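PDB 1RTW: transcriptional activator, putative from Pyrococcus furiosus, which is of unknown function but belongs to the TENA/THI-4/PQQC family, folds as an all-helical bundle and occurs as an assembly of four chains. Local coordinates for residues Y74-S77 against K78-E81; E120-T123 against A124-C127; E128-A131 against Y132-A135; S157-E160 against F161-V165. One frame throughout, in Å; residues are numbered along the deposited sequence.

Contact 1. Residues Y74-S77 against K78-E81; sequences YYIS and KELE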
# COMPACT_ATOMS: atom_id res chain seq x y z
N TYR B 74 16.43 -7.30 10.58
CA TYR B 74 16.88 -8.49 11.29
C TYR B 74 17.41 -8.06 12.67
O TYR B 74 17.06 -8.67 13.68
CB TYR B 74 17.97 -9.21 10.50
CG TYR B 74 18.46 -10.48 11.16
CD1 TYR B 74 17.59 -11.55 11.40
CD2 TYR B 74 19.78 -10.60 11.57
CE1 TYR B 74 18.04 -12.71 12.05
CE2 TYR B 74 20.23 -11.75 12.22
CZ TYR B 74 19.36 -12.79 12.46
OH TYR B 74 19.80 -13.93 13.10
N TYR B 75 18.22 -7.01 12.69
CA TYR B 75 18.79 -6.46 13.92
C TYR B 75 17.69 -6.01 14.89
O TYR B 75 17.63 -6.51 16.03
CB TYR B 75 19.73 -5.31 13.56
CG TYR B 75 20.31 -4.53 14.73
CD1 TYR B 75 21.03 -5.17 15.75
CD2 TYR B 75 20.13 -3.15 14.82
CE1 TYR B 75 21.57 -4.44 16.82
CE2 TYR B 75 20.66 -2.41 15.88
CZ TYR B 75 21.37 -3.05 16.87
OH TYR B 75 21.90 -2.29 17.90
N ILE B 76 16.79 -5.15 14.42
CA ILE B 76 15.69 -4.64 15.24
C ILE B 76 14.73 -5.75 15.71
O ILE B 76 14.16 -5.65 16.80
CB ILE B 76 14.85 -3.56 14.47
CG1 ILE B 76 15.75 -2.47 13.88
CG2 ILE B 76 13.83 -2.92 15.38
CD1 ILE B 76 16.77 -1.94 14.80
N SER B 77 14.55 -6.79 14.90
CA SER B 77 13.67 -7.92 15.25
C SER B 77 14.17 -8.64 16.51
O SER B 77 13.39 -9.30 17.21
CB SER B 77 13.58 -8.94 14.12
OG SER B 77 14.79 -9.67 14.00
N LYS B 78 15.46 -8.53 16.78
CA LYS B 78 16.06 -9.15 17.96
C LYS B 78 15.47 -8.57 19.24
O LYS B 78 15.37 -9.26 20.26
CB LYS B 78 17.58 -8.99 17.93
CG LYS B 78 18.34 -10.25 17.53
CD LYS B 78 17.69 -10.97 16.35
CE LYS B 78 18.24 -12.38 16.17
NZ LYS B 78 17.41 -13.20 15.24
N GLU B 79 15.02 -7.31 19.14
CA GLU B 79 14.41 -6.59 20.26
C GLU B 79 13.18 -7.34 20.78
O GLU B 79 12.86 -7.26 21.95
CB GLU B 79 14.00 -5.17 19.85
CG GLU B 79 15.14 -4.21 19.57
CD GLU B 79 14.68 -2.80 19.22
OE1 GLU B 79 13.46 -2.51 19.29
OE2 GLU B 79 15.53 -1.96 18.89
N LEU B 80 12.49 -8.06 19.89
CA LEU B 80 11.31 -8.82 20.29
C LEU B 80 11.69 -9.85 21.34
O LEU B 80 11.00 -9.98 22.35
CB LEU B 80 10.67 -9.54 19.10
CG LEU B 80 10.08 -8.62 18.03
CD1 LEU B 80 9.49 -9.47 16.92
CD2 LEU B 80 9.04 -7.70 18.65
N GLU B 81 12.77 -10.58 21.08
CA GLU B 81 13.26 -11.60 22.01
C GLU B 81 13.64 -10.94 23.33
O GLU B 81 13.37 -11.47 24.40
CB GLU B 81 14.49 -12.32 21.42
CG GLU B 81 14.28 -12.89 20.02
CD GLU B 81 15.57 -13.41 19.38
OE1 GLU B 81 15.48 -14.20 18.41
OE2 GLU B 81 16.68 -13.02 19.82
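K78 reaches back along helix 66-89 to Y74, four residues earlier, so that its NZ lies 3.3 Å from CE1 of the Y74 ring, approaching it obliquely. The long lysine suits this partly exposed flank: its aliphatic part runs beside the turn, and the ammonium makes a long salt bridge to E81, K78 NZ to E81 OE1 3.8 Å. The backbone is more unusual. K78 N donates to Y75 O at 3.1 Å, E79 N to I76 O at 3.0 Å and L80 N to S77 O at 3.1 Å, bonds in the 3-10 pattern; the helix is kinked here, as E79 N and L80 N make no bond to the turn before. Y74 O, which K78 N meets weakly, takes a short bond from S77 OG at 2.5 Å. With chi1 at 72° the serine hydroxyl folds back over its own helix. On the buried side, E79 extends alongside I76, its OE2 satisfied by W156 NE1, and its carboxylate lies about 3 Å from a bound phosphate ion. Y74 stacks on Y74 of the second subunit, so this kinked turn links a subunit interface with the side of the TENA-type helical bundle that borders the phosphate, which may mark a pocket.

Contact 2. Residues E120-T123 against A124-C127; sequences EGFT and ALYC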
# COMPACT_ATOMS: atom_id res chain seq x y z
N GLU B 120 9.99 11.11 3.67
CA GLU B 120 9.23 11.29 4.90
C GLU B 120 9.34 10.02 5.76
O GLU B 120 9.55 10.09 6.98
CB GLU B 120 7.76 11.53 4.56
CG GLU B 120 7.45 12.87 3.87
CD GLU B 120 5.97 13.00 3.52
OE1 GLU B 120 5.50 12.33 2.57
OE2 GLU B 120 5.26 13.77 4.21
N GLY B 121 9.23 8.87 5.11
CA GLY B 121 9.32 7.61 5.82
C GLY B 121 10.67 7.42 6.48
O GLY B 121 10.75 7.10 7.66
N PHE B 122 11.73 7.63 5.71
CA PHE B 122 13.08 7.48 6.23
C PHE B 122 13.35 8.53 7.31
O PHE B 122 14.07 8.25 8.27
CB PHE B 122 14.12 7.55 5.10
CG PHE B 122 15.37 6.77 5.40
CD1 PHE B 122 15.40 5.40 5.19
CD2 PHE B 122 16.48 7.39 5.94
CE1 PHE B 122 16.53 4.66 5.53
CE2 PHE B 122 17.61 6.65 6.28
CZ PHE B 122 17.64 5.28 6.07
N THR B 123 12.77 9.71 7.16
CA THR B 123 12.94 10.76 8.16
C THR B 123 12.29 10.29 9.46
O THR B 123 12.86 10.46 10.55
CB THR B 123 12.31 12.11 7.69
OG1 THR B 123 13.04 12.61 6.57
CG2 THR B 123 12.36 13.15 8.78
N ALA B 124 11.13 9.64 9.36
CA ALA B 124 10.44 9.14 10.55
C ALA B 124 11.29 8.05 11.23
O ALA B 124 11.36 7.99 12.46
CB ALA B 124 9.07 8.58 10.19
N LEU B 125 11.94 7.22 10.42
CA LEU B 125 12.79 6.16 10.94
C LEU B 125 13.93 6.77 11.76
O LEU B 125 14.13 6.40 12.91
CB LEU B 125 13.37 5.32 9.80
CG LEU B 125 14.38 4.26 10.25
CD1 LEU B 125 13.69 3.20 11.10
CD2 LEU B 125 15.01 3.62 9.05
N TYR B 126 14.64 7.72 11.16
CA TYR B 126 15.75 8.40 11.84
C TYR B 126 15.32 8.95 13.18
O TYR B 126 15.95 8.68 14.20
CB TYR B 126 16.29 9.56 10.98
CG TYR B 126 17.38 10.35 11.67
CD1 TYR B 126 18.52 9.72 12.16
CD2 TYR B 126 17.26 11.73 11.87
CE1 TYR B 126 19.51 10.43 12.82
CE2 TYR B 126 18.24 12.45 12.53
CZ TYR B 126 19.37 11.79 13.01
OH TYR B 126 20.35 12.49 13.68
N CYS B 127 14.26 9.74 13.16
CA CYS B 127 13.72 10.36 14.36
C CYS B 127 13.48 9.34 15.49
O CYS B 127 13.96 9.51 16.60
CB CYS B 127 12.44 11.11 14.01
SG CYS B 127 11.70 12.02 15.36
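F122 and L125 meet through similar first torsions: in each, CG swings to the far side of the CA-CB bond from the backbone N (chi1 -152° and 174°), which throws both side chains off the same flank of helix 118-142. The second torsion of L125 (chi2 66°) then turns its CD2 branch over one face of the phenylalanine ring, 4.0 Å from CE1. The contact is purely apolar, a methyl on an aromatic face, and suits a flank where F122 packs on I168 and L125 on F53, M54 and L57. Beneath it runs a regular alpha-helical ladder. A124 N donates to E120 O at 2.9 Å, L125 N to G121 O at 3.0 Å, Y126 N to F122 O at 3.0 Å and C127 N to T123 O at 3.0 Å; the last two bonds are nearly straight at the hydrogen. The polar side chains find partners earlier in the chain. T123 OG1 bonds to L119 O, which satisfies the hydroxyl of a residue that also packs on F2, L6, L172 and A187, while E120 OE1 accepts from S117 N, a bond like one half of a capping box. The small A124 lets F53 of helix 33-60 come close, and Y126 and C127 face helices 159-176 and 181-201 respectively. Covered by helices 2-8, 33-60, 159-176 and 181-201, this is a central helix of the all-helical TENA-type bundle.

Contact 3. Residues E128-A131 against Y132-A135; sequences EEKA and YYEA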
# COMPACT_ATOMS: atom_id res chain seq x y z
N GLU B 128 12.73 8.28 15.18
CA GLU B 128 12.43 7.23 16.15
C GLU B 128 13.66 6.54 16.75
O GLU B 128 13.70 6.22 17.93
CB GLU B 128 11.54 6.17 15.48
CG GLU B 128 11.72 4.74 16.02
CD GLU B 128 11.63 3.66 14.94
OE1 GLU B 128 11.58 3.98 13.74
OE2 GLU B 128 11.59 2.47 15.28
N GLU B 129 14.65 6.25 15.90
CA GLU B 129 15.86 5.57 16.38
C GLU B 129 16.76 6.53 17.13
O GLU B 129 17.28 6.19 18.19
CB GLU B 129 16.62 4.92 15.21
CG GLU B 129 15.78 3.98 14.34
CD GLU B 129 15.25 2.76 15.08
OE1 GLU B 129 14.80 2.92 16.22
OE2 GLU B 129 15.23 1.64 14.53
N LYS B 130 16.93 7.72 16.58
CA LYS B 130 17.78 8.74 17.18
C LYS B 130 17.21 9.18 18.54
O LYS B 130 17.96 9.41 19.49
CB LYS B 130 17.91 9.93 16.22
CG LYS B 130 18.67 11.12 16.76
CD LYS B 130 20.12 10.81 17.00
CE LYS B 130 20.86 12.06 17.42
NZ LYS B 130 22.26 11.74 17.82
N ALA B 131 15.89 9.25 18.63
CA ALA B 131 15.24 9.63 19.88
C ALA B 131 15.56 8.63 20.99
O ALA B 131 15.92 9.03 22.10
CB ALA B 131 13.74 9.71 19.69
N TYR B 132 15.44 7.34 20.68
CA TYR B 132 15.71 6.31 21.68
C TYR B 132 17.18 6.19 22.04
O TYR B 132 17.52 5.89 23.19
CB TYR B 132 15.15 4.96 21.24
CG TYR B 132 13.96 4.53 22.05
CD1 TYR B 132 13.78 3.19 22.40
CD2 TYR B 132 13.03 5.46 22.52
CE1 TYR B 132 12.70 2.79 23.20
CE2 TYR B 132 11.95 5.07 23.32
CZ TYR B 132 11.79 3.74 23.65
OH TYR B 132 10.71 3.36 24.44
N TYR B 133 18.04 6.46 21.07
CA TYR B 133 19.47 6.41 21.30
C TYR B 133 19.84 7.47 22.34
O TYR B 133 20.53 7.18 23.31
CB TYR B 133 20.24 6.64 19.99
CG TYR B 133 21.75 6.63 20.14
CD1 TYR B 133 22.40 5.62 20.84
CD2 TYR B 133 22.52 7.65 19.58
CE1 TYR B 133 23.79 5.62 20.98
CE2 TYR B 133 23.91 7.67 19.72
CZ TYR B 133 24.54 6.66 20.42
OH TYR B 133 25.92 6.67 20.53
N GLU B 134 19.32 8.68 22.16
CA GLU B 134 19.59 9.77 23.09
C GLU B 134 19.02 9.55 24.49
O GLU B 134 19.72 9.73 25.48
CB GLU B 134 19.07 11.10 22.52
CG GLU B 134 19.84 11.58 21.29
CD GLU B 134 21.31 11.80 21.56
OE1 GLU B 134 21.66 12.29 22.65
OE2 GLU B 134 22.13 11.48 20.67
N ALA B 135 17.76 9.12 24.56
CA ALA B 135 17.08 8.88 25.84
C ALA B 135 17.78 7.84 26.69
O ALA B 135 18.05 8.06 27.86
CB ALA B 135 15.64 8.48 25.60
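K130 and E134 form an i to i+4 salt bridge on helix 118-142, an inner helix of the TENA-type bundle whose other flank borders a bound phosphate ion. Below the pair the alpha-helical ladder continues: Y133 N to E129 O at 3.0 Å, E134 N to K130 O at 3.1 Å and A135 N to A131 O at 3.1 Å, whereas Y132 N reaches E128 O only weakly. The flanks differ in character. The carboxylates of E128 and E129 lie near the phosphate, and E129 OE2 is held by Y164 OH. Y132 bonds through its hydroxyl to W39 NE1 and meets W136 and W156 edge-to-face, so a large ring with one polar end fits this cluster of tryptophans. Towards the surface, both long side chains bend at chi2, E134 with a chi2 of -59°, and cross each other. K130 NZ donates to E134 OE2 at 2.9 Å, coming to the anti side of the oxygen and 28° out of the carboxylate plane. K137 NZ forms a second salt bridge with the same OE2, so two ammonium groups share one oxygen. K130 NZ also lies at the edge of the Y133 ring, 4.5 Å from CD2.

Contact 4. Residues S157-E160 against F161-V165; sequences SSQE and FGEYV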
# COMPACT_ATOMS: atom_id res chain seq x y z
N SER B 157 21.65 2.20 24.13
CA SER B 157 22.75 3.14 24.35
C SER B 157 24.08 2.57 23.85
O SER B 157 25.09 3.28 23.81
CB SER B 157 22.88 3.49 25.83
OG SER B 157 23.30 2.37 26.60
N SER B 158 24.08 1.30 23.44
CA SER B 158 25.29 0.63 22.96
C SER B 158 25.93 1.29 21.74
O SER B 158 25.27 2.01 20.99
CB SER B 158 25.01 -0.84 22.65
OG SER B 158 24.24 -0.99 21.47
N GLN B 159 27.22 1.02 21.55
CA GLN B 159 27.98 1.55 20.42
C GLN B 159 27.38 0.99 19.13
O GLN B 159 27.31 1.68 18.12
CB GLN B 159 29.45 1.14 20.54
CG GLN B 159 30.38 1.72 19.46
CD GLN B 159 30.57 3.23 19.59
OE1 GLN B 159 30.06 3.87 20.51
NE2 GLN B 159 31.32 3.80 18.66
N GLU B 160 26.92 -0.25 19.20
CA GLU B 160 26.32 -0.92 18.05
C GLU B 160 25.07 -0.19 17.57
O GLU B 160 24.92 0.06 16.38
CB GLU B 160 25.97 -2.37 18.42
CG GLU B 160 25.49 -3.20 17.25
CD GLU B 160 25.28 -4.66 17.62
OE1 GLU B 160 24.66 -4.93 18.67
OE2 GLU B 160 25.73 -5.53 16.85
N PHE B 161 24.19 0.16 18.50
CA PHE B 161 22.98 0.88 18.15
C PHE B 161 23.32 2.27 17.63
O PHE B 161 22.73 2.74 16.66
CB PHE B 161 22.03 1.00 19.35
CG PHE B 161 20.64 1.39 18.97
CD1 PHE B 161 19.75 0.43 18.49
CD2 PHE B 161 20.21 2.71 19.08
CE1 PHE B 161 18.46 0.78 18.12
CE2 PHE B 161 18.92 3.07 18.72
CZ PHE B 161 18.03 2.10 18.23
N GLY B 162 24.30 2.92 18.26
CA GLY B 162 24.72 4.24 17.84
C GLY B 162 25.28 4.24 16.43
O GLY B 162 25.17 5.23 15.71
N GLU B 163 25.89 3.13 16.04
CA GLU B 163 26.45 2.99 14.71
C GLU B 163 25.30 2.86 13.71
O GLU B 163 25.35 3.40 12.61
CB GLU B 163 27.39 1.79 14.64
CG GLU B 163 28.68 2.01 15.43
CD GLU B 163 29.57 0.78 15.49
OE1 GLU B 163 29.06 -0.35 15.65
OE2 GLU B 163 30.80 0.95 15.39
N TYR B 164 24.27 2.14 14.14
CA TYR B 164 23.07 1.93 13.34
C TYR B 164 22.39 3.29 13.13
O TYR B 164 21.96 3.61 12.02
CB TYR B 164 22.16 0.94 14.08
CG TYR B 164 20.71 0.95 13.65
CD1 TYR B 164 20.35 0.70 12.33
CD2 TYR B 164 19.70 1.21 14.57
CE1 TYR B 164 19.03 0.71 11.93
CE2 TYR B 164 18.36 1.23 14.19
CZ TYR B 164 18.04 0.98 12.87
OH TYR B 164 16.72 0.98 12.48
N VAL B 165 22.34 4.11 14.18
CA VAL B 165 21.75 5.44 14.10
C VAL B 165 22.57 6.32 13.17
O VAL B 165 22.02 7.03 12.33
CB VAL B 165 21.66 6.11 15.50
CG1 VAL B 165 21.27 7.57 15.37
CG2 VAL B 165 20.65 5.38 16.37
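S158, joined to F161 by a capping bond, stands at the junction where helix 150-157 ends and helix 159-176 starts. The residue before it, S157, turns its hydroxyl back to I153 O in the helix that is ending. S158 itself leaves helical geometry (psi 158°) and is the N-cap of the next helix: its OG accepts from F161 N at 3.2 Å along a fairly straight line. A short hydroxyl, swung by a chi1 of 73° to face the new turn, is well suited to this, and it bonds H155 O as well, so one atom serves both helices. S158 O takes G162 N at 3.0 Å, the first regular bond of the new helix. Next, Q159 O accepts from E163 N at 2.9 Å, and E163 CG lies 3.0 Å from Q159 O. The Q159 and E163 side chains cross at about a right angle, Q159 CG being 4.2 Å from E163 CD, with amide and carboxylate planes 53° apart. E160 O receives Y164 N at 3.1 Å and, weakly, E163 N. E160 OE2 and E163 OE1, like charges, are 6.3 Å apart. On the buried flank, Y164 CD2 lies over one face of the F161 ring, near its rim, while W156 and H155 meet that ring edge-to-face. The chemistry thus divides the turn: aromatic groups go inward and acidic ones outward, carboxylates near the N-terminal end of a helix, which its dipole would probably favour, and the serine gives F161 N an acceptor that no earlier turn of the helix can supply.

In the fold
Contacts 2 and 3 follow one another on helix 118-142, their centres about 12 Å apart, while contacts 1 and 4 lie on two further helices of the bundle. Contact 4 touches all the others: Y75 OH of contact 1 lies 3.4 Å from F161 CA, and Y133 CZ of contact 3 comes to 3.5 Å from G162 CA, an approach suited to a glycine. The bond between Y164 OH and E129 OE2, 2.6 Å long, ties contact 4 to contact 3, and Y164 OH also packs on L125 of contact 2. Contacts 1 and 3 meet directly too, I76 CD1 to E129 OE2 at 3.9 Å. E79, E129 and F161, from contacts 1, 3 and 4, all approach bound phosphate, which probably came from the crystallisation liquor but may mark a pocket.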